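Local atomic coordinates of dihydrodipicolinate synthase (Bacteroides thetaiotaomicron, PDB entry 4XKY), a protein that probably acts as a pyruvate-dependent, Schiff-base-forming aldolase of the DapA family, like dihydrodipicolinate synthase. Residues V13-G26 / K263-A277. Residues are numbered along the deposited sequence; the frame is centred on the assembly and turned at random.
Sequences VTPLLDDDVLDVEG and KCALSLLGICSDYVA
The ring of Tyr275 lies over the backbone at Leu17 and Asp18, with Asp18 CA 3.9 Å from the ring centroid in a CH-pi contact. Tyr275 turns its CG away from the backbone N (chi1 -163°), which lays the ring there, while Asp19 brings its carboxylate to the ring edge. Tyr275 OH lies 3.1 Å from Asp18 OD1 and 3.3 Å from Asp19 OD1, the latter at most a weak bond; Asp19 OD1 also accepts from Ala278 N. With an alanine at position Tyr275, the Asp18 backbone would probably lose its cover and both carboxylates the phenol hydroxyl between them. Serine suits the next place because its short hydroxyl works both ways: Ser273 OG gives a nearly axial bond to Leu16 O (2.6 Å). It also accepts from Tyr275 N, an ST turn. Asp23, N-cap of helix 24-36, divides its carboxylate, OD1 capping Gly26 N and OD2 accepting from Ser273 N at 3.1 Å. In this TIM barrel the contact ties the loop after strand 7-8 to the chain leaving helix 257-268. From that helix the extended Lys263 carries NZ to Thr14 O (2.7 Å) and Tyr275 O, its charge paired with Glu50. Branched Val13 meets Leu266 tip to tip, Val13 CG2 to Leu266 CD1 3.5 Å, close to Thr48, a predicted pyruvate-binding residue.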
loop_
_atom_site.group_PDB
_atom_site.type_symbol
_atom_site.label_atom_id
_atom_site.label_comp_id
_atom_site.label_asym_id
_atom_site.label_seq_id
_atom_site.Cartn_x
_atom_site.Cartn_y
_atom_site.Cartn_z
ATOM N N VAL A 13 18.303 -6.951 21.773
ATOM C CA VAL A 13 17.607 -5.780 22.262
ATOM C C VAL A 13 18.675 -4.797 22.739
ATOM O O VAL A 13 19.818 -5.199 23.034
ATOM C CB VAL A 13 16.594 -6.104 23.395
ATOM C CG1 VAL A 13 15.519 -7.064 22.910
ATOM C CG2 VAL A 13 17.262 -6.711 24.600
ATOM N N THR A 14 18.321 -3.514 22.734
ATOM C CA THR A 14 19.154 -2.467 23.291
ATOM C C THR A 14 18.542 -2.239 24.667
ATOM O O THR A 14 17.503 -1.615 24.781
ATOM C CB THR A 14 19.149 -1.187 22.416
ATOM O OG1 THR A 14 19.620 -1.492 21.082
ATOM C CG2 THR A 14 20.039 -0.107 23.040
ATOM N N PRO A 15 19.141 -2.816 25.719
ATOM C CA PRO A 15 18.557 -2.651 27.062
ATOM C C PRO A 15 18.751 -1.237 27.546
ATOM O O PRO A 15 19.824 -0.659 27.349
ATOM C CB PRO A 15 19.312 -3.643 27.931
ATOM C CG PRO A 15 20.315 -4.318 27.066
ATOM C CD PRO A 15 20.368 -3.621 25.732
ATOM N N LEU A 16 17.687 -0.690 28.122
ATOM C CA LEU A 16 17.597 0.702 28.528
ATOM C C LEU A 16 17.207 0.849 29.992
ATOM O O LEU A 16 16.415 0.055 30.520
ATOM C CB LEU A 16 16.518 1.365 27.698
ATOM C CG LEU A 16 16.758 1.332 26.199
ATOM C CD1 LEU A 16 15.555 1.994 25.546
ATOM C CD2 LEU A 16 18.066 2.049 25.845
ATOM N N LEU A 17 17.760 1.858 30.653
ATOM C CA LEU A 17 17.242 2.292 31.967
ATOM C C LEU A 17 16.244 3.419 31.804
ATOM O O LEU A 17 15.417 3.662 32.668
ATOM C CB LEU A 17 18.391 2.757 32.878
ATOM C CG LEU A 17 19.407 1.678 33.260
ATOM C CD1 LEU A 17 20.460 2.239 34.227
ATOM C CD2 LEU A 17 18.693 0.504 33.931
ATOM N N ASP A 18 16.370 4.149 30.703
ATOM C CA ASP A 18 15.470 5.259 30.394
ATOM C C ASP A 18 15.559 5.494 28.894
ATOM O O ASP A 18 16.336 4.820 28.224
ATOM C CB ASP A 18 15.827 6.516 31.200
ATOM C CG ASP A 18 14.668 7.533 31.273
ATOM O OD1 ASP A 18 13.530 7.188 30.925
ATOM O OD2 ASP A 18 14.894 8.689 31.672
ATOM N N ASP A 19 14.763 6.427 28.376
ATOM C CA ASP A 19 14.620 6.611 26.946
ATOM C C ASP A 19 15.984 6.807 26.295
ATOM O O ASP A 19 16.199 6.358 25.180
ATOM C CB ASP A 19 13.731 7.815 26.614
ATOM C CG ASP A 19 12.309 7.675 27.135
ATOM O OD1 ASP A 19 11.617 6.700 26.829
ATOM O OD2 ASP A 19 11.865 8.565 27.866
ATOM N N ASP A 20 16.898 7.483 26.978
ATOM C CA ASP A 20 18.206 7.774 26.411
ATOM C C ASP A 20 19.337 7.290 27.303
ATOM O O ASP A 20 20.409 7.883 27.286
ATOM C CB ASP A 20 18.379 9.283 26.219
ATOM C CG ASP A 20 19.346 9.611 25.087
ATOM O OD1 ASP A 20 19.492 8.809 24.141
ATOM O OD2 ASP A 20 19.941 10.680 25.113
ATOM N N VAL A 21 19.116 6.225 28.080
ATOM C CA VAL A 21 20.166 5.734 29.017
ATOM C C VAL A 21 20.285 4.245 28.825
ATOM O O VAL A 21 19.298 3.529 28.967
ATOM C CB VAL A 21 19.827 5.984 30.519
ATOM C CG1 VAL A 21 20.932 5.429 31.454
ATOM C CG2 VAL A 21 19.634 7.461 30.796
ATOM N N LEU A 22 21.489 3.789 28.526
ATOM C CA LEU A 22 21.762 2.385 28.278
ATOM C C LEU A 22 21.849 1.603 29.600
ATOM O O LEU A 22 22.489 2.055 30.537
ATOM C CB LEU A 22 23.090 2.249 27.516
ATOM C CG LEU A 22 23.487 0.855 26.978
ATOM C CD1 LEU A 22 22.598 0.419 25.817
ATOM C CD2 LEU A 22 24.953 0.830 26.542
ATOM N N ASP A 23 21.214 0.431 29.648
ATOM C CA ASP A 23 21.328 -0.521 30.782
ATOM C C ASP A 23 22.550 -1.413 30.591
ATOM O O ASP A 23 22.471 -2.515 30.025
ATOM C CB ASP A 23 20.072 -1.389 30.885
ATOM C CG ASP A 23 20.181 -2.494 31.954
ATOM O OD1 ASP A 23 21.020 -2.409 32.879
ATOM O OD2 ASP A 23 19.426 -3.470 31.851
ATOM N N VAL A 24 23.690 -0.935 31.057
ATOM C CA VAL A 24 24.956 -1.638 30.801
ATOM C C VAL A 24 25.015 -2.984 31.504
ATOM O O VAL A 24 25.469 -3.953 30.936
ATOM C CB VAL A 24 26.174 -0.795 31.188
ATOM C CG1 VAL A 24 27.446 -1.599 30.950
ATOM C CG2 VAL A 24 26.204 0.489 30.359
ATOM N N GLU A 25 24.548 -3.044 32.738
ATOM C CA GLU A 25 24.599 -4.279 33.482
ATOM C C GLU A 25 23.709 -5.335 32.861
ATOM O O GLU A 25 24.098 -6.485 32.786
ATOM C CB GLU A 25 24.225 -4.037 34.945
ATOM C CG GLU A 25 25.251 -3.134 35.625
ATOM C CD GLU A 25 25.574 -3.527 37.050
ATOM O OE1 GLU A 25 25.320 -2.701 37.951
ATOM O OE2 GLU A 25 26.089 -4.652 37.268
ATOM N N GLY A 26 22.509 -4.939 32.438
ATOM C CA GLY A 26 21.621 -5.834 31.697
ATOM C C GLY A 26 22.237 -6.318 30.411
ATOM O O GLY A 26 22.157 -7.486 30.093
ATOM N N LYS A 263 10.976 -7.731 25.587
ATOM C CA LYS A 263 11.649 -7.014 26.663
ATOM C C LYS A 263 11.019 -7.300 28.050
ATOM O O LYS A 263 11.731 -7.442 29.039
ATOM C CB LYS A 263 11.715 -5.517 26.353
ATOM C CG LYS A 263 12.856 -5.125 25.421
ATOM C CD LYS A 263 13.131 -3.634 25.552
ATOM C CE LYS A 263 14.468 -3.250 24.962
ATOM N NZ LYS A 263 14.782 -1.795 25.106
ATOM N N CYS A 264 9.693 -7.386 28.116
ATOM C CA CYS A 264 9.026 -7.763 29.355
ATOM C C CYS A 264 9.541 -9.148 29.826
ATOM O O CYS A 264 9.964 -9.330 30.991
ATOM C CB CYS A 264 7.524 -7.789 29.135
ATOM S SG CYS A 264 6.612 -8.082 30.643
ATOM N N ALA A 265 9.551 -10.103 28.897
ATOM C CA ALA A 265 10.017 -11.449 29.213
ATOM C C ALA A 265 11.463 -11.446 29.692
ATOM O O ALA A 265 11.755 -12.136 30.663
ATOM C CB ALA A 265 9.878 -12.382 28.032
ATOM N N LEU A 266 12.334 -10.688 29.015
ATOM C CA LEU A 266 13.747 -10.562 29.407
ATOM C C LEU A 266 13.904 -10.073 30.855
ATOM O O LEU A 266 14.765 -10.571 31.596
ATOM C CB LEU A 266 14.551 -9.680 28.434
ATOM C CG LEU A 266 14.774 -10.285 27.035
ATOM C CD1 LEU A 266 15.404 -9.278 26.090
ATOM C CD2 LEU A 266 15.609 -11.559 27.009
ATOM N N SER A 267 13.051 -9.136 31.248
ATOM C CA SER A 267 13.040 -8.611 32.603
ATOM C C SER A 267 12.562 -9.652 33.630
ATOM O O SER A 267 13.184 -9.837 34.679
ATOM C CB SER A 267 12.181 -7.348 32.680
ATOM O OG SER A 267 11.864 -7.086 34.022
ATOM N N LEU A 268 11.474 -10.345 33.297
ATOM C CA LEU A 268 10.925 -11.386 34.151
ATOM C C LEU A 268 11.906 -12.535 34.293
ATOM O O LEU A 268 12.002 -13.152 35.337
ATOM C CB LEU A 268 9.603 -11.888 33.584
ATOM C CG LEU A 268 8.418 -10.952 33.815
ATOM C CD1 LEU A 268 7.293 -11.348 32.894
ATOM C CD2 LEU A 268 7.974 -11.002 35.275
ATOM N N LEU A 269 12.678 -12.779 33.246
ATOM C CA LEU A 269 13.749 -13.769 33.313
ATOM C C LEU A 269 15.019 -13.337 34.077
ATOM O O LEU A 269 15.927 -14.140 34.193
ATOM C CB LEU A 269 14.101 -14.219 31.898
ATOM C CG LEU A 269 13.003 -15.007 31.189
ATOM C CD1 LEU A 269 13.318 -15.045 29.713
ATOM C CD2 LEU A 269 12.887 -16.425 31.714
ATOM N N GLY A 270 15.088 -12.117 34.616
ATOM C CA GLY A 270 16.289 -11.656 35.340
ATOM C C GLY A 270 17.457 -11.218 34.454
ATOM O O GLY A 270 18.553 -10.999 34.933
ATOM N N ILE A 271 17.241 -11.072 33.152
ATOM C CA ILE A 271 18.359 -10.786 32.224
ATOM C C ILE A 271 18.642 -9.288 32.085
ATOM O O ILE A 271 19.756 -8.844 32.348
ATOM C CB ILE A 271 18.124 -11.443 30.855
ATOM C CG1 ILE A 271 18.151 -12.969 31.012
ATOM C CG2 ILE A 271 19.191 -11.011 29.842
ATOM C CD1 ILE A 271 17.227 -13.710 30.058
ATOM N N CYS A 272 17.641 -8.502 31.699
ATOM C CA CYS A 272 17.847 -7.069 31.561
ATOM C C CYS A 272 16.571 -6.261 31.765
ATOM O O CYS A 272 15.500 -6.804 31.957
ATOM C CB CYS A 272 18.491 -6.741 30.199
ATOM S SG CYS A 272 17.430 -7.061 28.772
ATOM N N SER A 273 16.728 -4.948 31.764
ATOM C CA SER A 273 15.617 -4.036 31.935
ATOM C C SER A 273 14.602 -4.220 30.822
ATOM O O SER A 273 14.944 -4.491 29.662
ATOM C CB SER A 273 16.107 -2.602 31.917
ATOM O OG SER A 273 15.017 -1.705 31.911
ATOM N N ASP A 274 13.344 -4.077 31.182
ATOM C CA ASP A 274 12.281 -4.112 30.178
ATOM C C ASP A 274 11.954 -2.748 29.621
ATOM O O ASP A 274 10.998 -2.607 28.842
ATOM C CB ASP A 274 11.004 -4.733 30.771
ATOM C CG ASP A 274 10.605 -4.105 32.104
ATOM O OD1 ASP A 274 11.347 -3.257 32.656
ATOM O OD2 ASP A 274 9.524 -4.449 32.603
ATOM N N TYR A 275 12.708 -1.722 29.993
ATOM C CA TYR A 275 12.326 -0.356 29.570
ATOM C C TYR A 275 12.312 -0.215 28.039
ATOM O O TYR A 275 13.243 -0.678 27.367
ATOM C CB TYR A 275 13.261 0.716 30.184
ATOM C CG TYR A 275 12.663 2.101 30.109
ATOM C CD1 TYR A 275 11.849 2.573 31.128
ATOM C CD2 TYR A 275 12.885 2.925 29.001
ATOM C CE1 TYR A 275 11.296 3.824 31.060
ATOM C CE2 TYR A 275 12.305 4.167 28.918
ATOM C CZ TYR A 275 11.528 4.602 29.965
ATOM O OH TYR A 275 10.945 5.821 29.960
ATOM N N VAL A 276 11.281 0.458 27.512
ATOM C CA VAL A 276 11.109 0.678 26.063
ATOM C C VAL A 276 11.135 2.187 25.756
ATOM O O VAL A 276 10.501 2.979 26.453
ATOM C CB VAL A 276 9.785 0.072 25.561
ATOM C CG1 VAL A 276 9.554 0.393 24.094
ATOM C CG2 VAL A 276 9.777 -1.443 25.766
ATOM N N ALA A 277 11.878 2.599 24.723
ATOM C CA ALA A 277 12.081 4.029 24.499
ATOM C C ALA A 277 10.826 4.649 23.911
ATOM O O ALA A 277 10.187 4.058 23.038
ATOM C CB ALA A 277 13.209 4.257 23.503
HETATM O O HOH W 1 15.326 -2.345 28.132
#